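Local coordinates for protein tannase (Fusobacterium nucleatum subsp. nucleatum ATCC 25586, PDB 6YQ4) that acts as a tannase, probably hydrolysing the galloyl esters of gallotannins through an alpha/beta-hydrolase fold, and carries a bound magnesium ion, at residues K86-G91 / N99-A104; P72-N77 / E484-I489; S17-I22 / K26-A31. All blocks are in the same frame, centred on the assembly; numbering follows the deposited sequence.

Contact 1. Residues K86-G91 / N99-A104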
loop_
_atom_site.group_PDB
_atom_site.type_symbol
_atom_site.label_atom_id
_atom_site.label_comp_id
_atom_site.label_asym_id
_atom_site.label_seq_id
_atom_site.Cartn_x
_atom_site.Cartn_y
_atom_site.Cartn_z
ATOM N N LYS A 86 14.512 -3.402 -1.286
ATOM C CA LYS A 86 15.541 -3.796 -0.343
ATOM C C LYS A 86 15.168 -3.325 1.050
ATOM O O LYS A 86 14.349 -2.418 1.225
ATOM C CB LYS A 86 16.912 -3.215 -0.742
ATOM C CG LYS A 86 17.519 -3.830 -1.986
ATOM C CD LYS A 86 18.750 -4.660 -1.654
ATOM C CE LYS A 86 19.298 -5.407 -2.887
ATOM N NZ LYS A 86 20.415 -4.688 -3.589
ATOM N N ALA A 87 15.769 -3.976 2.048
ATOM C CA ALA A 87 15.588 -3.557 3.426
ATOM C C ALA A 87 15.994 -2.099 3.580
ATOM O O ALA A 87 17.041 -1.673 3.086
ATOM C CB ALA A 87 16.422 -4.436 4.359
ATOM N N ASP A 88 15.150 -1.333 4.258
ATOM C CA ASP A 88 15.426 0.070 4.506
ATOM C C ASP A 88 16.552 0.204 5.502
ATOM O O ASP A 88 16.807 -0.695 6.304
ATOM C CB ASP A 88 14.190 0.790 5.049
ATOM C CG ASP A 88 14.070 2.199 4.513
ATOM O OD1 ASP A 88 15.104 2.758 4.080
ATOM O OD2 ASP A 88 12.950 2.737 4.495
ATOM N N THR A 89 17.236 1.349 5.445
ATOM C CA THR A 89 18.277 1.662 6.407
ATOM C C THR A 89 17.892 2.891 7.218
ATOM O O THR A 89 16.964 3.636 6.880
ATOM C CB THR A 89 19.636 1.896 5.735
ATOM O OG1 THR A 89 19.527 2.933 4.750
ATOM C CG2 THR A 89 20.110 0.618 5.070
ATOM N N VAL A 90 18.616 3.072 8.317
ATOM C CA VAL A 90 18.452 4.239 9.170
ATOM C C VAL A 90 19.158 5.411 8.503
ATOM O O VAL A 90 20.356 5.337 8.211
ATOM C CB VAL A 90 19.023 3.975 10.569
ATOM C CG1 VAL A 90 19.100 5.274 11.378
ATOM C CG2 VAL A 90 18.217 2.891 11.284
ATOM N N GLY A 91 18.415 6.485 8.246
ATOM C CA GLY A 91 19.013 7.713 7.766
ATOM C C GLY A 91 18.017 8.836 7.582
ATOM O O GLY A 91 17.015 8.918 8.296
ATOM N N ASN A 99 14.340 10.010 8.382
ATOM C CA ASN A 99 13.416 9.086 7.745
ATOM C C ASN A 99 12.621 8.331 8.821
ATOM O O ASN A 99 12.818 8.531 10.030
ATOM C CB ASN A 99 14.158 8.184 6.750
ATOM C CG ASN A 99 14.846 6.972 7.380
ATOM O OD1 ASN A 99 14.917 6.803 8.602
ATOM N ND2 ASN A 99 15.415 6.138 6.514
ATOM N N SER A 100 11.714 7.450 8.374
ATOM C CA SER A 100 10.761 6.836 9.286
ATOM C C SER A 100 11.435 5.919 10.303
ATOM O O SER A 100 10.961 5.805 11.443
ATOM C CB SER A 100 9.698 6.086 8.481
ATOM O OG SER A 100 10.236 4.927 7.893
ATOM N N LEU A 101 12.532 5.263 9.910
ATOM C CA LEU A 101 13.236 4.366 10.821
ATOM C C LEU A 101 14.013 5.150 11.867
ATOM O O LEU A 101 14.060 4.755 13.042
ATOM C CB LEU A 101 14.186 3.455 10.042
ATOM C CG LEU A 101 13.599 2.344 9.174
ATOM C CD1 LEU A 101 12.891 2.891 7.921
ATOM C CD2 LEU A 101 14.699 1.350 8.805
ATOM N N THR A 102 14.664 6.245 11.448
ATOM C CA THR A 102 15.306 7.142 12.408
ATOM C C THR A 102 14.279 7.736 13.367
ATOM O O THR A 102 14.530 7.855 14.571
ATOM C CB THR A 102 16.026 8.271 11.676
ATOM O OG1 THR A 102 17.046 7.741 10.812
ATOM C CG2 THR A 102 16.629 9.249 12.669
ATOM N N TYR A 103 13.123 8.137 12.838
ATOM C CA TYR A 103 12.041 8.621 13.681
ATOM C C TYR A 103 11.625 7.551 14.686
ATOM O O TYR A 103 11.497 7.825 15.886
ATOM C CB TYR A 103 10.854 9.056 12.812
ATOM C CG TYR A 103 10.045 10.157 13.462
ATOM C CD1 TYR A 103 9.174 9.869 14.517
ATOM C CD2 TYR A 103 10.173 11.484 13.050
ATOM C CE1 TYR A 103 8.454 10.870 15.155
ATOM C CE2 TYR A 103 9.447 12.493 13.677
ATOM C CZ TYR A 103 8.587 12.175 14.735
ATOM O OH TYR A 103 7.861 13.160 15.370
ATOM N N ALA A 104 11.441 6.316 14.207
ATOM C CA ALA A 104 11.034 5.224 15.080
ATOM C C ALA A 104 12.041 5.018 16.212
ATOM O O ALA A 104 11.662 4.909 17.387
ATOM C CB ALA A 104 10.844 3.947 14.261
#
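A helix N-cap ties residues 86-91 to residues 99-104: Asn99 caps the helix 100-106 of this alpha/beta-hydrolase-type domain and at the same time reaches back to the loop that leads into it from strand 73-76. Its amide has a separate task at each end. Asn99 OD1 accepts the backbone N-H of Thr102 at 2.9 Å in an almost linear bond (176° at the hydrogen), while Asn99 ND2 donates to the O of Thr89 at 3.0 Å, with that acceptor in the plane of the amide. Bonded from both ends, the group is fixed in its rotation. The first torsion (chi1 83°) tucks CG between the backbone N and the carbonyl carbon, which folds the amide back over the start of the helix. Gly91 O is gripped twice, by Asn99 N at 2.9 Å on a lone pair in the carbonyl plane and by the hydroxyl OG1 of Thr102 at 2.8 Å, which approaches tilted from that plane. The carbonyls of Thr89 and Gly91 thus both tie the loop to the helix start. Beyond the polar part, Leu101 meets Asp88 obliquely, Leu101 CD1 lying 3.4 Å from Asp88 OD2 and CD2 packing against the Asp88 CB at 3.8 Å, and strand 48-54 adds Tyr52 to its surroundings. The carboxylate of Asp88 receives a weak bond from the N of Thr89. Val90 crosses Thr102 at about a right angle, its CG1 methyl resting 3.3 Å from the Thr102 OG1 that also holds Gly91.

Contact 2. Residues P72-N77 / E484-I489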
loop_
_atom_site.group_PDB
_atom_site.type_symbol
_atom_site.label_atom_id
_atom_site.label_comp_id
_atom_site.label_asym_id
_atom_site.label_seq_id
_atom_site.Cartn_x
_atom_site.Cartn_y
_atom_site.Cartn_z
ATOM N N PRO A 72 7.113 -1.448 21.045
ATOM C CA PRO A 72 6.541 -1.809 19.744
ATOM C C PRO A 72 7.633 -1.984 18.697
ATOM O O PRO A 72 8.715 -1.391 18.786
ATOM C CB PRO A 72 5.631 -0.621 19.407
ATOM C CG PRO A 72 5.376 0.052 20.688
ATOM C CD PRO A 72 6.537 -0.218 21.599
ATOM N N ILE A 73 7.334 -2.804 17.693
ATOM C CA ILE A 73 8.261 -3.112 16.612
ATOM C C ILE A 73 7.722 -2.437 15.363
ATOM O O ILE A 73 6.612 -2.751 14.904
ATOM C CB ILE A 73 8.442 -4.632 16.429
ATOM C CG1 ILE A 73 9.066 -5.239 17.691
ATOM C CG2 ILE A 73 9.333 -4.957 15.217
ATOM C CD1 ILE A 73 9.366 -6.716 17.585
ATOM N N PHE A 74 8.493 -1.480 14.836
ATOM C CA PHE A 74 8.128 -0.741 13.636
ATOM C C PHE A 74 8.641 -1.509 12.421
ATOM O O PHE A 74 9.848 -1.763 12.305
ATOM C CB PHE A 74 8.702 0.675 13.686
ATOM C CG PHE A 74 8.308 1.542 12.507
ATOM C CD1 PHE A 74 6.984 1.946 12.335
ATOM C CD2 PHE A 74 9.261 1.962 11.582
ATOM C CE1 PHE A 74 6.612 2.747 11.256
ATOM C CE2 PHE A 74 8.897 2.765 10.488
ATOM C CZ PHE A 74 7.555 3.153 10.320
ATOM N N PHE A 75 7.727 -1.844 11.509
ATOM C CA PHE A 75 7.954 -2.789 10.412
ATOM C C PHE A 75 7.744 -2.127 9.041
ATOM O O PHE A 75 6.760 -2.418 8.349
ATOM C CB PHE A 75 7.011 -3.979 10.623
ATOM C CG PHE A 75 7.317 -5.182 9.779
ATOM C CD1 PHE A 75 8.371 -6.034 10.107
ATOM C CD2 PHE A 75 6.535 -5.491 8.671
ATOM C CE1 PHE A 75 8.672 -7.153 9.314
ATOM C CE2 PHE A 75 6.817 -6.621 7.887
ATOM C CZ PHE A 75 7.885 -7.446 8.211
ATOM N N PRO A 76 8.661 -1.250 8.607
ATOM C CA PRO A 76 8.531 -0.641 7.263
ATOM C C PRO A 76 9.064 -1.510 6.124
ATOM O O PRO A 76 10.148 -2.088 6.213
ATOM C CB PRO A 76 9.369 0.643 7.375
ATOM C CG PRO A 76 10.469 0.267 8.363
ATOM C CD PRO A 76 9.841 -0.733 9.337
ATOM N N ASN A 77 8.304 -1.572 5.027
ATOM C CA ASN A 77 8.785 -2.146 3.771
ATOM C C ASN A 77 8.992 -1.036 2.744
ATOM O O ASN A 77 8.438 0.056 2.870
ATOM C CB ASN A 77 7.834 -3.245 3.240
ATOM C CG ASN A 77 6.645 -2.699 2.447
ATOM O OD1 ASN A 77 6.816 -2.227 1.327
ATOM N ND2 ASN A 77 5.413 -2.819 3.010
ATOM N N GLU A 484 2.592 13.117 13.057
ATOM C CA GLU A 484 1.243 12.588 13.250
ATOM C C GLU A 484 1.227 11.061 13.257
ATOM O O GLU A 484 0.513 10.449 14.061
ATOM C CB GLU A 484 0.322 13.132 12.161
ATOM C CG GLU A 484 0.569 14.591 11.905
ATOM C CD GLU A 484 -0.477 15.210 11.013
ATOM O OE1 GLU A 484 -0.095 15.761 9.944
ATOM O OE2 GLU A 484 -1.674 15.153 11.384
ATOM N N LEU A 485 1.992 10.430 12.359
ATOM C CA LEU A 485 1.972 8.976 12.262
ATOM C C LEU A 485 2.380 8.340 13.572
ATOM O O LEU A 485 1.732 7.402 14.045
ATOM C CB LEU A 485 2.890 8.491 11.142
ATOM C CG LEU A 485 3.099 6.968 11.115
ATOM C CD1 LEU A 485 1.776 6.257 10.916
ATOM C CD2 LEU A 485 4.069 6.548 10.024
ATOM N N PHE A 486 3.459 8.831 14.177
ATOM C CA PHE A 486 3.930 8.211 15.407
ATOM C C PHE A 486 3.132 8.675 16.624
ATOM O O PHE A 486 3.184 8.029 17.683
ATOM C CB PHE A 486 5.441 8.460 15.550
ATOM C CG PHE A 486 6.286 7.516 14.688
ATOM C CD1 PHE A 486 6.674 6.273 15.167
ATOM C CD2 PHE A 486 6.644 7.860 13.392
ATOM C CE1 PHE A 486 7.421 5.401 14.383
ATOM C CE2 PHE A 486 7.392 6.995 12.602
ATOM C CZ PHE A 486 7.776 5.761 13.092
ATOM N N ASN A 487 2.373 9.760 16.493
ATOM C CA ASN A 487 1.356 10.055 17.492
ATOM C C ASN A 487 0.276 8.973 17.490
ATOM O O ASN A 487 -0.096 8.451 18.550
ATOM C CB ASN A 487 0.760 11.439 17.226
ATOM C CG ASN A 487 1.706 12.574 17.625
ATOM O OD1 ASN A 487 2.557 12.420 18.507
ATOM N ND2 ASN A 487 1.556 13.716 16.973
ATOM N N TRP A 488 -0.202 8.600 16.294
ATOM C CA TRP A 488 -1.194 7.537 16.153
ATOM C C TRP A 488 -0.675 6.211 16.695
ATOM O O TRP A 488 -1.392 5.502 17.412
ATOM C CB TRP A 488 -1.593 7.402 14.690
ATOM C CG TRP A 488 -2.581 6.315 14.425
ATOM C CD1 TRP A 488 -3.927 6.371 14.622
ATOM C CD2 TRP A 488 -2.306 5.005 13.922
ATOM N NE1 TRP A 488 -4.512 5.181 14.268
ATOM C CE2 TRP A 488 -3.538 4.322 13.839
ATOM C CE3 TRP A 488 -1.140 4.342 13.535
ATOM C CZ2 TRP A 488 -3.639 3.006 13.391
ATOM C CZ3 TRP A 488 -1.243 3.040 13.068
ATOM C CH2 TRP A 488 -2.485 2.388 13.004
ATOM N N ILE A 489 0.577 5.857 16.370
ATOM C CA ILE A 489 1.125 4.580 16.822
ATOM C C ILE A 489 1.245 4.567 18.338
ATOM O O ILE A 489 0.866 3.593 19.003
ATOM C CB ILE A 489 2.490 4.295 16.164
ATOM C CG1 ILE A 489 2.399 4.187 14.657
ATOM C CG2 ILE A 489 3.115 3.023 16.742
ATOM C CD1 ILE A 489 3.733 3.924 14.019
#
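The ring of Phe74 meets the ring of Phe486 by way of a single leading atom: CZ of Phe486 sits over one face of Phe74, off centre toward the rim, and comes within 3.7 Å of Phe74 CE1. Centroids lie 5.0 Å apart and the planes are inclined at 48°, an oblique pairing. CE1 of Phe486 follows behind, 4.0 Å from Phe74 CD1. The same part of the Phe74 ring is also approached by Ile489, whose CD1 methyl lies 4.2 Å from Phe74 CE1 and comes in obliquely to the ring. Two residues of the helix, about one turn apart, thus share one aromatic partner, and the side chains of both run across that of Phe74 at about a right angle. Phe74 extends from its strand with CG anti to the backbone N (chi1 -177°), which sets the ring against the helix side chains. Ile489 is extended along its longer branch (chi2 179°), bringing CD1 to the ring.

This is strand-to-helix packing of the alpha/beta-hydrolase type: strand 73-76, a parallel member of the central sheet, is covered on this face by the C-terminal helix 482-493. The contact is entirely apolar and buried. Backbone bonds from Phe74 to Val110 and Ala112 on strand 110-114 hold the strand in the sheet and so set where its ring emerges. Around the pair, Ser100 and Ala104 of helix 100-106 touch Phe74, and Tyr109 meets the ring of Phe486 edge-to-face. Ile489 also packs on Ile161, a residue of the neighbouring strand 160-163.

Contact 3. Residues S17-I22 / K26-A31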
loop_
_atom_site.group_PDB
_atom_site.type_symbol
_atom_site.label_atom_id
_atom_site.label_comp_id
_atom_site.label_asym_id
_atom_site.label_seq_id
_atom_site.Cartn_x
_atom_site.Cartn_y
_atom_site.Cartn_z
ATOM N N SER A 17 27.714 -1.096 16.287
ATOM C CA SER A 17 27.267 0.121 16.955
ATOM C C SER A 17 27.271 1.267 15.957
ATOM O O SER A 17 28.321 1.601 15.393
ATOM C CB SER A 17 28.173 0.453 18.134
ATOM O OG SER A 17 27.985 -0.460 19.191
ATOM N N LYS A 18 26.106 1.873 15.740
ATOM C CA LYS A 18 25.968 2.996 14.829
ATOM C C LYS A 18 25.302 4.152 15.569
ATOM O O LYS A 18 24.926 4.036 16.742
ATOM C CB LYS A 18 25.185 2.591 13.568
ATOM C CG LYS A 18 25.911 1.538 12.729
ATOM C CD LYS A 18 25.134 1.098 11.502
ATOM C CE LYS A 18 26.063 0.303 10.563
ATOM N NZ LYS A 18 25.699 0.412 9.102
ATOM N N GLU A 19 25.190 5.290 14.883
ATOM C CA GLU A 19 24.596 6.482 15.474
ATOM C C GLU A 19 24.196 7.435 14.360
ATOM O O GLU A 19 24.629 7.302 13.211
ATOM C CB GLU A 19 25.552 7.182 16.447
ATOM C CG GLU A 19 26.880 7.584 15.819
ATOM C CD GLU A 19 27.760 8.373 16.769
ATOM O OE1 GLU A 19 27.345 8.579 17.927
ATOM O OE2 GLU A 19 28.859 8.797 16.355
ATOM N N ILE A 20 23.345 8.393 14.719
ATOM C CA ILE A 20 22.925 9.439 13.797
ATOM C C ILE A 20 22.408 10.593 14.638
ATOM O O ILE A 20 21.823 10.388 15.705
ATOM C CB ILE A 20 21.864 8.921 12.790
ATOM C CG1 ILE A 20 21.530 9.996 11.756
ATOM C CG2 ILE A 20 20.597 8.461 13.503
ATOM C CD1 ILE A 20 20.471 9.581 10.799
ATOM N N LYS A 21 22.655 11.811 14.167
ATOM C CA LYS A 21 22.198 13.035 14.807
ATOM C C LYS A 21 21.154 13.666 13.898
ATOM O O LYS A 21 21.417 13.887 12.714
ATOM C CB LYS A 21 23.364 14.001 15.054
ATOM C CG LYS A 21 24.642 13.362 15.630
ATOM C CD LYS A 21 25.580 12.785 14.542
ATOM C CE LYS A 21 26.329 11.531 15.029
ATOM N NZ LYS A 21 26.896 10.703 13.908
ATOM N N ILE A 22 19.971 13.939 14.436
ATOM C CA ILE A 22 18.886 14.461 13.606
ATOM C C ILE A 22 18.960 15.981 13.476
ATOM O O ILE A 22 18.967 16.521 12.362
ATOM C CB ILE A 22 17.530 13.964 14.158
ATOM C CG1 ILE A 22 17.331 14.304 15.643
ATOM C CG2 ILE A 22 17.437 12.476 13.981
ATOM C CD1 ILE A 22 16.431 15.509 15.931
ATOM N N LYS A 26 21.965 12.777 19.647
ATOM C CA LYS A 26 22.666 11.608 19.118
ATOM C C LYS A 26 21.829 10.362 19.401
ATOM O O LYS A 26 21.712 9.931 20.553
ATOM C CB LYS A 26 24.066 11.479 19.722
ATOM C CG LYS A 26 25.179 12.175 18.914
ATOM C CD LYS A 26 26.496 12.248 19.685
ATOM C CE LYS A 26 27.097 10.872 19.860
ATOM N NZ LYS A 26 27.948 10.791 21.074
ATOM N N ILE A 27 21.240 9.789 18.355
ATOM C CA ILE A 27 20.528 8.521 18.463
ATOM C C ILE A 27 21.547 7.406 18.236
ATOM O O ILE A 27 22.046 7.228 17.124
ATOM C CB ILE A 27 19.366 8.438 17.464
ATOM C CG1 ILE A 27 18.477 9.676 17.579
ATOM C CG2 ILE A 27 18.560 7.152 17.664
ATOM C CD1 ILE A 27 17.455 9.773 16.502
ATOM N N LYS A 28 21.889 6.682 19.296
ATOM C CA LYS A 28 22.759 5.517 19.207
ATOM C C LYS A 28 21.910 4.250 19.184
ATOM O O LYS A 28 20.915 4.136 19.914
ATOM C CB LYS A 28 23.745 5.478 20.379
ATOM C CG LYS A 28 24.748 6.632 20.380
ATOM C CD LYS A 28 25.736 6.558 21.536
ATOM C CE LYS A 28 26.401 5.189 21.625
ATOM N NZ LYS A 28 27.785 5.284 22.213
ATOM N N TYR A 29 22.299 3.303 18.335
ATOM C CA TYR A 29 21.543 2.069 18.176
ATOM C C TYR A 29 22.498 0.947 17.788
ATOM O O TYR A 29 23.649 1.179 17.405
ATOM C CB TYR A 29 20.417 2.222 17.134
ATOM C CG TYR A 29 20.914 2.622 15.759
ATOM C CD1 TYR A 29 21.184 1.662 14.786
ATOM C CD2 TYR A 29 21.138 3.957 15.445
ATOM C CE1 TYR A 29 21.641 2.024 13.539
ATOM C CE2 TYR A 29 21.604 4.329 14.200
ATOM C CZ TYR A 29 21.855 3.357 13.249
ATOM O OH TYR A 29 22.325 3.725 12.006
ATOM N N ARG A 30 22.007 -0.281 17.904
ATOM C CA ARG A 30 22.742 -1.472 17.498
ATOM C C ARG A 30 22.101 -2.041 16.241
ATOM O O ARG A 30 20.908 -2.363 16.240
ATOM C CB ARG A 30 22.744 -2.517 18.606
ATOM C CG ARG A 30 23.678 -2.200 19.715
ATOM C CD ARG A 30 23.716 -3.318 20.754
ATOM N NE ARG A 30 24.315 -2.798 21.973
ATOM C CZ ARG A 30 24.836 -3.549 22.931
ATOM N NH1 ARG A 30 25.373 -2.963 23.994
ATOM N NH2 ARG A 30 24.817 -4.875 22.818
ATOM N N ALA A 31 22.899 -2.195 15.193
ATOM C CA ALA A 31 22.416 -2.617 13.888
ATOM C C ALA A 31 22.712 -4.095 13.679
ATOM O O ALA A 31 23.863 -4.522 13.819
ATOM C CB ALA A 31 23.069 -1.791 12.776
#
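Ile20 O accepts the backbone N-H of Ile27 at 2.8 Å, the shortest polar bond of this contact, and Ile27 O takes the N-H of Ile20 in return at 3.0 Å. A second reciprocal pair follows at Lys18 and Tyr29, with Lys18 N 3.0 Å from Tyr29 O. Between these pairs the CA of Glu19 makes a CA-H...O contact with Ile27 O. The two strands form an antiparallel beta hairpin, with strand 16-21 as the outermost strand, within this chain, of the mixed central sheet.

On the face carrying Ile20, Ile27 and Tyr29, the phenol ring lies against the neighbouring strand. A first torsion of 59° places Tyr29 CG between the backbone N and the carbonyl carbon, and the ring crosses Lys18 obliquely, one face turned to the Lys18 C, off centre toward the rim, while Lys18 CB lies 3.4 Å from Tyr29 CZ. Lys18 runs on extended past the CB of Ala31, and its NZ forms a salt bridge with OE2 of Glu33. Ile20 and Ile27 lie side by side, while Ile22 CG2 touches the CD1 methyl of Ile27 at 3.7 Å. On the opposite face, Glu19 joins two lysines in a loose salt-bridge network: Glu19 OE1 is 3.9 Å from Lys26 NZ and Glu19 OE2 is 3.7 Å from Lys21 NZ, both long. Lys21 and Lys26 run side by side, their aliphatic stems touching at CG.

Overall arrangement
Helix 100-106 lies between the other elements and links all three contacts. Contacts 1 and 2, with centres 11 Å apart, meet where Tyr103 CD1 packs 3.4 Å from Phe486 CD2. Contact 3 lies the same distance from contact 1 and adjoins it through Thr102 CG2 and Ile22 CG2, 3.6 Å apart. Contacts 2 and 3 do not touch, their nearest atoms being about 11 Å apart, yet both reach the same sheet. Phe74 of contact 2 lies near, without touching, the probable nucleophile elbow, and its side chain is about 14 Å from the bound magnesium ion. Contacts 1 and 3 lie away from the metal site.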